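Local structure of glycosylation Associate Protein 2 (Streptococcus agalactiae serotype V, 6OYC) at residues B[81-85]-B[287-291]; B[121-127]-B[261-266]; B[267-271]-B[308-313]; B[316-321]-B[506-510]. The protein probably acts, within the Gap123 complex of the accessory Sec system, in the glycosylation and export of a streptococcal surface adhesin. One frame throughout, in Å; residues are numbered along the deposited sequence.

Contact 1 (B[81-85]-B[287-291]); sequences FEVYE and YFDPV
Tyr84 reaches across to the end of strand 283-289 and gives its hydroxyl proton to a backbone carbonyl: Tyr84 OH lies 2.6 Å from Phe288 O. The carbonyl oxygen sits at the rim of the tyrosine ring, near its plane, and the donor is tilted 20° from the carbonyl plane. A water donates to Tyr84 OH at 3.2 Å and accepts a weak bond from Phe288 N, so the phenol is engaged as both donor and acceptor. Tyr84 occupies the third position of a type II beta turn from Glu82 to Glu85, with positive phi. There CG stands opposite the carbonyl carbon (chi1 -56°), and this carries the ring out from the turn. It runs past Tyr287 in the opposite direction. The two rings meet obliquely, planes 59° apart, with Tyr84 CE2 3.7 Å from Tyr287 CE1.

Val83, the second residue of the turn, packs both methyls against the strand end and the start of the following loop. Val83 CG1 lies 3.5 Å from Asp289 OD1 and also meets Pro290 CD; Val83 CG2 is against the carboxylate carbon and 3.7 Å from Tyr287 OH. Asp289 keeps its carboxylate in place through an Asx turn, Asp289 OD1 accepting from Val291 N at 3.1 Å.

The turn leads into strand 86-89 of the parallel five-stranded sheet. Strand 283-289 pairs with strand 323-327 in the eight-stranded mixed sheet; Phe288 and Pro290 also pack on helix 341-358. The contact therefore joins two sheets through a loop and a strand end.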
loop_
_atom_site.group_PDB
_atom_site.type_symbol
_atom_site.label_atom_id
_atom_site.label_comp_id
_atom_site.label_asym_id
_atom_site.label_seq_id
_atom_site.Cartn_x
_atom_site.Cartn_y
_atom_site.Cartn_z
ATOM N N PHE B 81 10.014 13.465 -16.092
ATOM C CA PHE B 81 8.946 12.545 -15.710
ATOM C C PHE B 81 9.454 11.493 -14.735
ATOM O O PHE B 81 10.589 11.025 -14.845
ATOM C CB PHE B 81 8.331 11.860 -16.946
ATOM C CG PHE B 81 7.574 12.808 -17.833
ATOM C CD1 PHE B 81 6.285 13.227 -17.489
ATOM C CD2 PHE B 81 8.165 13.323 -18.988
ATOM C CE1 PHE B 81 5.594 14.133 -18.287
ATOM C CE2 PHE B 81 7.487 14.213 -19.795
ATOM C CZ PHE B 81 6.191 14.630 -19.442
ATOM N N GLU B 82 8.599 11.128 -13.787
ATOM C CA GLU B 82 8.889 10.141 -12.760
ATOM C C GLU B 82 8.448 8.762 -13.226
ATOM O O GLU B 82 7.705 8.616 -14.195
ATOM C CB GLU B 82 8.166 10.496 -11.453
ATOM C CG GLU B 82 8.578 11.822 -10.867
ATOM C CD GLU B 82 10.017 11.794 -10.387
ATOM O OE1 GLU B 82 10.324 10.983 -9.474
ATOM O OE2 GLU B 82 10.839 12.567 -10.931
ATOM N N VAL B 83 8.877 7.740 -12.488
ATOM C CA VAL B 83 8.397 6.397 -12.769
ATOM C C VAL B 83 6.859 6.343 -12.718
ATOM O O VAL B 83 6.200 7.132 -12.021
ATOM C CB VAL B 83 9.030 5.397 -11.787
ATOM C CG1 VAL B 83 10.529 5.224 -12.114
ATOM C CG2 VAL B 83 8.819 5.858 -10.337
ATOM N N TYR B 84 6.291 5.407 -13.487
ATOM C CA TYR B 84 4.844 5.177 -13.592
ATOM C C TYR B 84 4.077 6.343 -14.199
ATOM O O TYR B 84 2.853 6.245 -14.347
ATOM C CB TYR B 84 4.229 4.843 -12.228
ATOM C CG TYR B 84 4.899 3.662 -11.595
ATOM C CD1 TYR B 84 4.805 2.405 -12.180
ATOM C CD2 TYR B 84 5.648 3.799 -10.435
ATOM C CE1 TYR B 84 5.423 1.303 -11.614
ATOM C CE2 TYR B 84 6.270 2.711 -9.868
ATOM C CZ TYR B 84 6.166 1.460 -10.473
ATOM O OH TYR B 84 6.792 0.359 -9.922
ATOM N N GLU B 85 4.766 7.430 -14.567
ATOM C CA GLU B 85 4.119 8.545 -15.248
ATOM C C GLU B 85 4.155 8.404 -16.758
ATOM O O GLU B 85 3.665 9.285 -17.465
ATOM C CB GLU B 85 4.758 9.877 -14.843
ATOM C CG GLU B 85 4.451 10.272 -13.404
ATOM C CD GLU B 85 4.944 11.676 -13.049
ATOM O OE1 GLU B 85 5.660 12.302 -13.869
ATOM O OE2 GLU B 85 4.627 12.135 -11.931
ATOM N N TYR B 287 4.899 -0.768 -3.086
ATOM C CA TYR B 287 5.300 0.259 -4.030
ATOM C C TYR B 287 6.771 0.060 -4.357
ATOM O O TYR B 287 7.580 -0.185 -3.459
ATOM C CB TYR B 287 5.074 1.665 -3.470
ATOM C CG TYR B 287 5.549 2.709 -4.448
ATOM C CD1 TYR B 287 4.804 3.000 -5.574
ATOM C CD2 TYR B 287 6.770 3.355 -4.275
ATOM C CE1 TYR B 287 5.225 3.918 -6.481
ATOM C CE2 TYR B 287 7.215 4.283 -5.183
ATOM C CZ TYR B 287 6.435 4.559 -6.288
ATOM O OH TYR B 287 6.852 5.482 -7.203
ATOM N N PHE B 288 7.127 0.181 -5.633
ATOM C CA PHE B 288 8.497 -0.109 -6.049
ATOM C C PHE B 288 9.004 0.949 -7.021
ATOM O O PHE B 288 8.339 1.244 -8.018
ATOM C CB PHE B 288 8.580 -1.504 -6.677
ATOM C CG PHE B 288 9.870 -1.783 -7.412
ATOM C CD1 PHE B 288 11.063 -1.968 -6.717
ATOM C CD2 PHE B 288 9.876 -1.904 -8.795
ATOM C CE1 PHE B 288 12.254 -2.251 -7.403
ATOM C CE2 PHE B 288 11.054 -2.194 -9.484
ATOM C CZ PHE B 288 12.247 -2.367 -8.785
ATOM N N ASP B 289 10.178 1.503 -6.727
ATOM C CA ASP B 289 10.854 2.484 -7.587
ATOM C C ASP B 289 12.277 1.985 -7.827
ATOM O O ASP B 289 13.084 1.961 -6.874
ATOM C CB ASP B 289 10.861 3.873 -6.940
ATOM C CG ASP B 289 11.389 4.977 -7.872
ATOM O OD1 ASP B 289 11.958 4.684 -8.945
ATOM O OD2 ASP B 289 11.238 6.165 -7.520
ATOM N N PRO B 290 12.631 1.578 -9.055
ATOM C CA PRO B 290 13.995 1.058 -9.288
ATOM C C PRO B 290 15.067 2.133 -9.301
ATOM O O PRO B 290 16.244 1.790 -9.210
ATOM C CB PRO B 290 13.882 0.383 -10.663
ATOM C CG PRO B 290 12.887 1.244 -11.380
ATOM C CD PRO B 290 11.871 1.691 -10.313
ATOM N N VAL B 291 14.704 3.407 -9.447
ATOM C CA VAL B 291 15.636 4.535 -9.399
ATOM C C VAL B 291 16.793 4.332 -10.382
ATOM O O VAL B 291 16.565 4.292 -11.596
ATOM C CB VAL B 291 16.108 4.777 -7.953
ATOM C CG1 VAL B 291 16.816 6.162 -7.804
ATOM C CG2 VAL B 291 14.893 4.708 -7.023
HETATM O O HOH W 1 5.094 -0.644 -7.392
#

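Contact 2 (B[121-127]-B[261-266]); sequences QFYKGLF and NGRGGL. With GOL (glycerol), chain N.
Arg263 and Phe127 meet by stacking and by hydrogen bonding. The guanidinium lies over one face of the ring, planes 15° apart, with Arg263 CZ 3.9 Å from the Phe127 ring centroid, a cation-pi arrangement. In its own plane the group grips Phe127 O end-on with two nitrogens, Arg263 NH1 at 2.7 Å and Arg263 NH2 at 3.0 Å; the NH1 bond uses a carbonyl lone pair. Arg263 NH1 also donates to Gly125 O at 2.9 Å, from above that carbonyl's plane, while Arg263 NE probably donates to Phe269 O. One arginine thus serves three backbone carbonyls.

Gln121 NE2 donates almost straight to Gly264 O (3.0 Å, 171°) in the type I' turn Arg263-Leu266, and weakly to glycerol O2. This glycerol, probably from the crystallisation liquor, also donates from O1 to Gln121 OE1 at 2.5 Å and from O3 to Gly265 O. Leu266 CD1 rests 3.6 Å from Gln121 CB, and Leu266 CD2 meets Leu126 CD2.

Phe122 and Leu126 face strand 6-11 of the parallel sheet, and Lys124 forms salt bridges with Glu233 and Asp235. The contact fastens helix 115-125 to the end of strand 251-262, beside strand 185-195.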
loop_
_atom_site.group_PDB
_atom_site.type_symbol
_atom_site.label_atom_id
_atom_site.label_comp_id
_atom_site.label_asym_id
_atom_site.label_seq_id
_atom_site.Cartn_x
_atom_site.Cartn_y
_atom_site.Cartn_z
ATOM N N GLN B 121 -8.829 7.641 -17.065
ATOM C CA GLN B 121 -7.867 7.280 -16.022
ATOM C C GLN B 121 -6.916 8.434 -15.711
ATOM O O GLN B 121 -6.604 8.699 -14.545
ATOM C CB GLN B 121 -7.065 6.050 -16.441
ATOM C CG GLN B 121 -7.867 4.764 -16.521
ATOM C CD GLN B 121 -7.048 3.619 -17.131
ATOM O OE1 GLN B 121 -6.452 3.763 -18.196
ATOM N NE2 GLN B 121 -7.011 2.492 -16.447
ATOM N N PHE B 122 -6.408 9.103 -16.745
ATOM C CA PHE B 122 -5.653 10.334 -16.520
ATOM C C PHE B 122 -6.477 11.311 -15.682
ATOM O O PHE B 122 -6.033 11.794 -14.625
ATOM C CB PHE B 122 -5.273 10.976 -17.866
ATOM C CG PHE B 122 -4.128 10.304 -18.584
ATOM C CD1 PHE B 122 -3.438 9.237 -18.006
ATOM C CD2 PHE B 122 -3.723 10.761 -19.840
ATOM C CE1 PHE B 122 -2.357 8.632 -18.685
ATOM C CE2 PHE B 122 -2.658 10.163 -20.526
ATOM C CZ PHE B 122 -1.982 9.097 -19.952
ATOM N N TYR B 123 -7.706 11.587 -16.136
ATOM C CA TYR B 123 -8.539 12.610 -15.511
ATOM C C TYR B 123 -8.736 12.351 -14.018
ATOM O O TYR B 123 -8.731 13.286 -13.213
ATOM C CB TYR B 123 -9.895 12.673 -16.213
ATOM C CG TYR B 123 -10.671 13.937 -15.912
ATOM C CD1 TYR B 123 -10.069 15.181 -16.051
ATOM C CD2 TYR B 123 -11.998 13.892 -15.498
ATOM C CE1 TYR B 123 -10.751 16.339 -15.795
ATOM C CE2 TYR B 123 -12.701 15.067 -15.236
ATOM C CZ TYR B 123 -12.059 16.285 -15.385
ATOM O OH TYR B 123 -12.706 17.460 -15.132
ATOM N N LYS B 124 -8.899 11.096 -13.617
ATOM C CA LYS B 124 -9.280 10.842 -12.235
ATOM C C LYS B 124 -8.263 10.015 -11.469
ATOM O O LYS B 124 -8.508 9.700 -10.299
ATOM C CB LYS B 124 -10.669 10.191 -12.189
ATOM C CG LYS B 124 -11.775 11.185 -12.633
ATOM C CD LYS B 124 -13.142 10.851 -12.044
ATOM C CE LYS B 124 -14.204 11.864 -12.500
ATOM N NZ LYS B 124 -15.594 11.496 -12.022
ATOM N N GLY B 125 -7.106 9.703 -12.074
ATOM C CA GLY B 125 -6.169 8.785 -11.454
ATOM C C GLY B 125 -4.767 9.312 -11.231
ATOM O O GLY B 125 -3.909 8.558 -10.768
ATOM N N LEU B 126 -4.517 10.592 -11.527
ATOM C CA LEU B 126 -3.167 11.153 -11.488
ATOM C C LEU B 126 -2.984 12.138 -10.336
ATOM O O LEU B 126 -2.044 12.933 -10.342
ATOM C CB LEU B 126 -2.832 11.815 -12.829
ATOM C CG LEU B 126 -2.653 10.877 -14.045
ATOM C CD1 LEU B 126 -2.433 11.615 -15.379
ATOM C CD2 LEU B 126 -1.506 9.905 -13.790
ATOM N N PHE B 127 -3.873 12.106 -9.350
ATOM C CA PHE B 127 -3.762 13.013 -8.217
ATOM C C PHE B 127 -2.527 12.680 -7.379
ATOM O O PHE B 127 -2.035 11.545 -7.367
ATOM C CB PHE B 127 -5.035 12.955 -7.342
ATOM C CG PHE B 127 -5.376 11.555 -6.838
ATOM C CD1 PHE B 127 -6.159 10.693 -7.604
ATOM C CD2 PHE B 127 -4.892 11.100 -5.610
ATOM C CE1 PHE B 127 -6.465 9.405 -7.151
ATOM C CE2 PHE B 127 -5.179 9.805 -5.150
ATOM C CZ PHE B 127 -5.969 8.959 -5.927
ATOM N N ASN B 261 -8.970 6.416 -1.906
ATOM C CA ASN B 261 -8.809 7.220 -3.116
ATOM C C ASN B 261 -8.198 6.324 -4.191
ATOM O O ASN B 261 -7.089 5.805 -4.016
ATOM C CB ASN B 261 -7.919 8.434 -2.865
ATOM C CG ASN B 261 -8.511 9.439 -1.862
ATOM O OD1 ASN B 261 -9.620 9.263 -1.326
ATOM N ND2 ASN B 261 -7.751 10.498 -1.597
ATOM N N GLY B 262 -8.929 6.119 -5.286
ATOM C CA GLY B 262 -8.542 5.151 -6.295
ATOM C C GLY B 262 -8.088 5.782 -7.599
ATOM O O GLY B 262 -8.417 6.931 -7.911
ATOM N N ARG B 263 -7.342 5.020 -8.387
ATOM C CA ARG B 263 -6.775 5.526 -9.627
ATOM C C ARG B 263 -7.291 4.777 -10.848
ATOM O O ARG B 263 -6.773 4.977 -11.951
ATOM C CB ARG B 263 -5.244 5.469 -9.546
ATOM C CG ARG B 263 -4.702 6.294 -8.372
ATOM C CD ARG B 263 -3.179 6.265 -8.313
ATOM N NE ARG B 263 -2.683 7.007 -7.158
ATOM C CZ ARG B 263 -2.388 8.306 -7.162
ATOM N NH1 ARG B 263 -2.530 9.040 -8.272
ATOM N NH2 ARG B 263 -1.956 8.869 -6.042
ATOM N N GLY B 264 -8.298 3.920 -10.676
ATOM C CA GLY B 264 -8.908 3.262 -11.808
ATOM C C GLY B 264 -7.998 2.344 -12.582
ATOM O O GLY B 264 -8.275 2.063 -13.750
ATOM N N GLY B 265 -6.909 1.875 -11.975
ATOM C CA GLY B 265 -5.936 1.047 -12.682
ATOM C C GLY B 265 -4.525 1.607 -12.738
ATOM O O GLY B 265 -3.598 0.859 -13.058
ATOM N N LEU B 266 -4.307 2.881 -12.430
ATOM C CA LEU B 266 -2.989 3.497 -12.503
ATOM C C LEU B 266 -2.160 3.322 -11.235
ATOM O O LEU B 266 -1.018 3.802 -11.192
ATOM C CB LEU B 266 -3.135 4.989 -12.815
ATOM C CG LEU B 266 -3.354 5.421 -14.266
ATOM C CD1 LEU B 266 -4.187 4.450 -15.066
ATOM C CD2 LEU B 266 -3.911 6.854 -14.327
HETATM C C1 GOL N . -3.459 1.754 -18.443
HETATM O O1 GOL N . -4.720 2.088 -18.941
HETATM C C2 GOL N . -3.642 1.349 -16.983
HETATM O O2 GOL N . -4.581 0.335 -16.834
HETATM C C3 GOL N . -2.204 0.961 -16.504
HETATM O O3 GOL N . -2.329 -0.219 -15.771
#

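Contact 3 (B[267-271]-B[308-313]); sequences GTFLL and EGFEGF
Phe269 and Gly309 mark the closest backbone approach, their CA atoms 5.9 Å apart, between two segments that are neither helix nor strand. Phe269 has positive phi (65°) and a negative psi, and Leu270 N makes a weak bond back to Thr268 O, which fits a classic gamma turn centred on Phe269. Gly309, with positive phi and an extended psi, adopts a conformation open mainly to glycine. Segment 308-313 then runs to Gly312, the N-cap of the following helix.

With no side chain of its own, Gly309 lays its CA over the centre of the Phe269 ring, 3.8 Å from the centroid and only 7° off the normal: a CH-pi contact. At the rim of the same ring, Glu308 OE1 lies in plane, 3.6 Å from Phe269 CZ; its carboxylate is held by Arg260 and His258. Phe310 completes the group as an offset edge-to-face pair, the edge of Phe269 turned to its face with planes at 88° and centroids 5.9 Å apart. Leu270 CD1 fills in beside it, 3.6 Å from Phe310 CD2 and 4.0 Å from Phe313 CD1.

Strands 283-289 and 323-327 back this cluster through Met285, Leu325 and Cys327. It is an aromatic loop-to-loop packing at the mixed sheet of an alpha/beta-hydrolase-like domain, where the connection from strand 251-262 of the beta-rich region meets the loop ahead of helix 313-318.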
loop_
_atom_site.group_PDB
_atom_site.type_symbol
_atom_site.label_atom_id
_atom_site.label_comp_id
_atom_site.label_asym_id
_atom_site.label_seq_id
_atom_site.Cartn_x
_atom_site.Cartn_y
_atom_site.Cartn_z
ATOM N N GLY B 267 -2.697 2.673 -10.204
ATOM C CA GLY B 267 -1.925 2.357 -9.016
ATOM C C GLY B 267 -2.732 2.314 -7.726
ATOM O O GLY B 267 -3.643 3.123 -7.510
ATOM N N THR B 268 -2.387 1.378 -6.849
ATOM C CA THR B 268 -2.998 1.309 -5.532
ATOM C C THR B 268 -2.316 2.298 -4.595
ATOM O O THR B 268 -1.092 2.250 -4.409
ATOM C CB THR B 268 -2.898 -0.112 -4.971
ATOM O OG1 THR B 268 -3.568 -1.027 -5.856
ATOM C CG2 THR B 268 -3.538 -0.179 -3.586
ATOM N N PHE B 269 -3.119 3.181 -3.993
ATOM C CA PHE B 269 -2.645 4.264 -3.126
ATOM C C PHE B 269 -1.826 5.252 -3.942
ATOM O O PHE B 269 -2.317 6.332 -4.277
ATOM C CB PHE B 269 -1.831 3.747 -1.926
ATOM C CG PHE B 269 -2.634 2.944 -0.938
ATOM C CD1 PHE B 269 -3.874 3.405 -0.475
ATOM C CD2 PHE B 269 -2.148 1.732 -0.449
ATOM C CE1 PHE B 269 -4.613 2.666 0.461
ATOM C CE2 PHE B 269 -2.896 0.972 0.482
ATOM C CZ PHE B 269 -4.122 1.444 0.933
ATOM N N LEU B 270 -0.590 4.893 -4.284
ATOM C CA LEU B 270 0.254 5.728 -5.125
ATOM C C LEU B 270 0.165 5.278 -6.577
ATOM O O LEU B 270 -0.258 4.159 -6.876
ATOM C CB LEU B 270 1.710 5.677 -4.653
ATOM C CG LEU B 270 1.901 6.142 -3.205
ATOM C CD1 LEU B 270 3.277 5.708 -2.681
ATOM C CD2 LEU B 270 1.735 7.662 -3.112
ATOM N N LEU B 271 0.564 6.178 -7.474
ATOM C CA LEU B 271 0.770 5.837 -8.872
ATOM C C LEU B 271 1.803 4.715 -8.985
ATOM O O LEU B 271 2.937 4.845 -8.507
ATOM C CB LEU B 271 1.229 7.085 -9.626
ATOM C CG LEU B 271 1.156 7.106 -11.153
ATOM C CD1 LEU B 271 -0.279 7.041 -11.671
ATOM C CD2 LEU B 271 1.864 8.333 -11.690
ATOM N N GLU B 308 -4.862 4.430 5.902
ATOM C CA GLU B 308 -4.177 3.468 5.052
ATOM C C GLU B 308 -3.138 4.150 4.157
ATOM O O GLU B 308 -3.123 5.375 4.000
ATOM C CB GLU B 308 -5.204 2.692 4.226
ATOM C CG GLU B 308 -6.246 2.033 5.110
ATOM C CD GLU B 308 -7.070 0.989 4.381
ATOM O OE1 GLU B 308 -6.927 0.835 3.131
ATOM O OE2 GLU B 308 -7.875 0.319 5.070
ATOM N N GLY B 309 -2.254 3.339 3.580
ATOM C CA GLY B 309 -1.257 3.808 2.636
ATOM C C GLY B 309 0.157 3.478 3.088
ATOM O O GLY B 309 0.383 2.890 4.145
ATOM N N PHE B 310 1.118 3.866 2.247
ATOM C CA PHE B 310 2.532 3.591 2.517
ATOM C C PHE B 310 3.155 4.654 3.410
ATOM O O PHE B 310 2.958 5.857 3.206
ATOM C CB PHE B 310 3.333 3.528 1.223
ATOM C CG PHE B 310 2.876 2.470 0.280
ATOM C CD1 PHE B 310 3.231 1.141 0.485
ATOM C CD2 PHE B 310 2.097 2.802 -0.819
ATOM C CE1 PHE B 310 2.803 0.152 -0.378
ATOM C CE2 PHE B 310 1.666 1.826 -1.697
ATOM C CZ PHE B 310 2.026 0.488 -1.485
ATOM N N GLU B 311 3.930 4.198 4.388
ATOM C CA GLU B 311 4.815 5.049 5.167
ATOM C C GLU B 311 6.187 5.149 4.513
ATOM O O GLU B 311 6.674 4.194 3.899
ATOM C CB GLU B 311 5.009 4.487 6.566
ATOM C CG GLU B 311 4.175 5.107 7.619
ATOM C CD GLU B 311 4.549 4.591 8.992
ATOM O OE1 GLU B 311 5.552 3.830 9.108
ATOM O OE2 GLU B 311 3.830 4.945 9.947
ATOM N N GLY B 312 6.825 6.308 4.680
ATOM C CA GLY B 312 8.239 6.430 4.378
ATOM C C GLY B 312 8.598 6.616 2.926
ATOM O O GLY B 312 9.728 6.306 2.543
ATOM N N PHE B 313 7.677 7.119 2.102
ATOM C CA PHE B 313 7.992 7.399 0.704
ATOM C C PHE B 313 9.144 8.392 0.580
ATOM O O PHE B 313 10.141 8.136 -0.102
ATOM C CB PHE B 313 6.755 7.942 -0.005
ATOM C CG PHE B 313 6.973 8.257 -1.467
ATOM C CD1 PHE B 313 6.995 7.244 -2.415
ATOM C CD2 PHE B 313 7.146 9.567 -1.887
ATOM C CE1 PHE B 313 7.173 7.524 -3.755
ATOM C CE2 PHE B 313 7.338 9.866 -3.231
ATOM C CZ PHE B 313 7.351 8.840 -4.169
#

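Contact 4 (B[316-321]-B[506-510]); sequences MKSMKT and YRRML
Met316 brings its CE and Met319 its SD and CE to Tyr506 by bending rather than stretching. In Met316, chi2 and chi3 are both bent (-55° and -77°), which turns Met316 CE toward the phenol end of the ring, 3.7 Å from Tyr506 OH. In Met319 the bend is at chi2 (-94°), away from a staggered value, and it sets Met319 SD 3.7 Å from Tyr506 CB, at the root of the same side chain. Each methionine crosses the tyrosine at about a right angle. Both are Met-aromatic contacts of oblique approach: Met316 SD lies 5.1 Å from the Tyr506 ring centroid, and Met319 SD lies 4.7 Å from the same centroid. The methyl of Met316 thus meets the hydroxyl end and the sulfur of Met319 the CB end of one tyrosine, whose hydroxyl is hydrogen-bonded to Ser368 OG.

One helical turn on, Leu510 continues the apolar patch, Leu510 CD1 lying 4.0 Å from Met319 CB and also near Met319 O. The guanidinium of Arg507, its chain bent at chi2, comes alongside the carbonyls of Ser318 and Met319 without a bond. Met319 O is over one face, 4.1 Å from Arg507 NH1, while Arg507 NH2 approaches Ser318 O at 3.5 Å; the firm partner of Arg507 NE is Glu518. The interface is therefore dominated by sulfur, ring and methyl contacts.

Lys320, with positive phi, turns the chain out of helix 313-318 toward strand 323-327. Met316 and Tyr506 both touch strand 297-301, and Tyr506 also meets strand 365-370, so helices 313-318 and 495-514 pack together on the mixed sheet.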
loop_
_atom_site.group_PDB
_atom_site.type_symbol
_atom_site.label_atom_id
_atom_site.label_comp_id
_atom_site.label_asym_id
_atom_site.label_seq_id
_atom_site.Cartn_x
_atom_site.Cartn_y
_atom_site.Cartn_z
ATOM N N MET B 316 12.631 7.173 1.864
ATOM C CA MET B 316 13.299 6.202 1.005
ATOM C C MET B 316 13.649 6.794 -0.350
ATOM O O MET B 316 14.600 6.337 -0.994
ATOM C CB MET B 316 12.427 4.961 0.823
ATOM C CG MET B 316 12.082 4.275 2.124
ATOM S SD MET B 316 13.551 3.848 3.100
ATOM C CE MET B 316 14.123 2.410 2.192
ATOM N N LYS B 317 12.902 7.804 -0.799
ATOM C CA LYS B 317 13.275 8.474 -2.038
ATOM C C LYS B 317 14.577 9.252 -1.876
ATOM O O LYS B 317 15.348 9.383 -2.835
ATOM C CB LYS B 317 12.149 9.400 -2.495
ATOM C CG LYS B 317 12.106 9.631 -4.003
ATOM C CD LYS B 317 10.720 10.106 -4.452
ATOM C CE LYS B 317 10.764 10.923 -5.754
ATOM N NZ LYS B 317 11.416 10.274 -6.922
ATOM N N SER B 318 14.848 9.749 -0.668
ATOM C CA SER B 318 16.026 10.577 -0.451
ATOM C C SER B 318 17.319 9.771 -0.477
ATOM O O SER B 318 18.391 10.349 -0.687
ATOM C CB SER B 318 15.895 11.324 0.876
ATOM O OG SER B 318 15.877 10.419 1.958
ATOM N N MET B 319 17.243 8.457 -0.286
ATOM C CA MET B 319 18.426 7.612 -0.326
ATOM C C MET B 319 18.943 7.369 -1.735
ATOM O O MET B 319 19.976 6.705 -1.875
ATOM C CB MET B 319 18.123 6.271 0.335
ATOM C CG MET B 319 17.397 6.406 1.653
ATOM S SD MET B 319 18.543 6.403 3.030
ATOM C CE MET B 319 17.495 6.978 4.380
ATOM N N LYS B 320 18.236 7.845 -2.764
ATOM C CA LYS B 320 18.668 7.729 -4.158
ATOM C C LYS B 320 19.045 6.290 -4.512
ATOM O O LYS B 320 19.839 6.032 -5.422
ATOM C CB LYS B 320 19.812 8.706 -4.454
ATOM C CG LYS B 320 19.476 10.167 -4.113
ATOM C CD LYS B 320 18.479 10.774 -5.119
ATOM C CE LYS B 320 18.710 12.276 -5.336
ATOM N NZ LYS B 320 18.789 12.662 -6.789
ATOM N N THR B 321 18.463 5.343 -3.802
ATOM C CA THR B 321 18.641 3.922 -4.034
ATOM C C THR B 321 17.321 3.304 -4.501
ATOM O O THR B 321 16.249 3.869 -4.261
ATOM C CB THR B 321 19.125 3.258 -2.732
ATOM O OG1 THR B 321 19.542 1.910 -2.979
ATOM C CG2 THR B 321 18.018 3.264 -1.684
ATOM N N TYR B 506 21.335 4.086 7.656
ATOM C CA TYR B 506 21.185 3.830 6.228
ATOM C C TYR B 506 22.303 4.489 5.423
ATOM O O TYR B 506 22.936 3.842 4.579
ATOM C CB TYR B 506 19.815 4.324 5.749
ATOM C CG TYR B 506 18.829 3.225 5.407
ATOM C CD1 TYR B 506 19.001 2.438 4.278
ATOM C CD2 TYR B 506 17.717 2.984 6.209
ATOM C CE1 TYR B 506 18.097 1.431 3.957
ATOM C CE2 TYR B 506 16.801 1.974 5.897
ATOM C CZ TYR B 506 16.995 1.206 4.767
ATOM O OH TYR B 506 16.105 0.203 4.436
ATOM N N ARG B 507 22.545 5.787 5.652
ATOM C CA ARG B 507 23.479 6.523 4.803
ATOM C C ARG B 507 24.905 6.023 4.989
ATOM O O ARG B 507 25.652 5.878 4.011
ATOM C CB ARG B 507 23.391 8.026 5.085
ATOM C CG ARG B 507 22.553 8.810 4.075
ATOM C CD ARG B 507 23.034 8.591 2.627
ATOM N NE ARG B 507 22.413 9.537 1.698
ATOM C CZ ARG B 507 22.514 9.474 0.375
ATOM N NH1 ARG B 507 23.215 8.505 -0.196
ATOM N NH2 ARG B 507 21.911 10.385 -0.379
ATOM N N ARG B 508 25.294 5.735 6.234
ATOM C CA ARG B 508 26.627 5.203 6.489
ATOM C C ARG B 508 26.797 3.802 5.919
ATOM O O ARG B 508 27.921 3.401 5.605
ATOM C CB ARG B 508 26.916 5.201 7.991
ATOM C CG ARG B 508 26.669 3.858 8.663
ATOM C CD ARG B 508 27.385 3.743 9.999
ATOM N NE ARG B 508 27.632 2.348 10.365
ATOM C CZ ARG B 508 28.840 1.792 10.410
ATOM N NH1 ARG B 508 29.916 2.517 10.116
ATOM N NH2 ARG B 508 28.975 0.515 10.749
ATOM N N MET B 509 25.714 3.056 5.754
ATOM C CA MET B 509 25.854 1.723 5.192
ATOM C C MET B 509 25.849 1.729 3.665
ATOM O O MET B 509 26.562 0.933 3.044
ATOM C CB MET B 509 24.747 0.821 5.716
ATOM C CG MET B 509 24.984 -0.625 5.376
ATOM S SD MET B 509 23.411 -1.428 5.164
ATOM C CE MET B 509 23.100 -0.920 3.477
ATOM N N LEU B 510 25.042 2.597 3.047
ATOM C CA LEU B 510 25.126 2.765 1.601
ATOM C C LEU B 510 26.542 3.157 1.179
ATOM O O LEU B 510 27.009 2.747 0.110
ATOM C CB LEU B 510 24.105 3.810 1.132
ATOM C CG LEU B 510 22.605 3.533 1.333
ATOM C CD1 LEU B 510 21.802 4.738 0.922
ATOM C CD2 LEU B 510 22.132 2.311 0.567
#

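Contacts 1 and 4 are mostly buried, contacts 2 and 3 only partly, although contact 3 lies nearest the centre of the chain. Contact 2 is the polar one, built on arginine and glutamine bonds to backbone carbonyls; contact 1 has a single hydrogen bond across it, and contacts 3 and 4 rely on aromatic, sulfur and aliphatic packing. Neighbours touch: Arg263 NE of contact 2 probably bonds to Phe269 O of contact 3, Tyr287 of contact 1 packs on Phe310 and Phe313, and Glu82 pairs with Lys317 of contact 4. Contact 1 joins the parallel sheet to the mixed one, contacts 3 and 4 lie on the mixed sheet, and contact 2 ties the helix beside the parallel sheet to the beta-rich region.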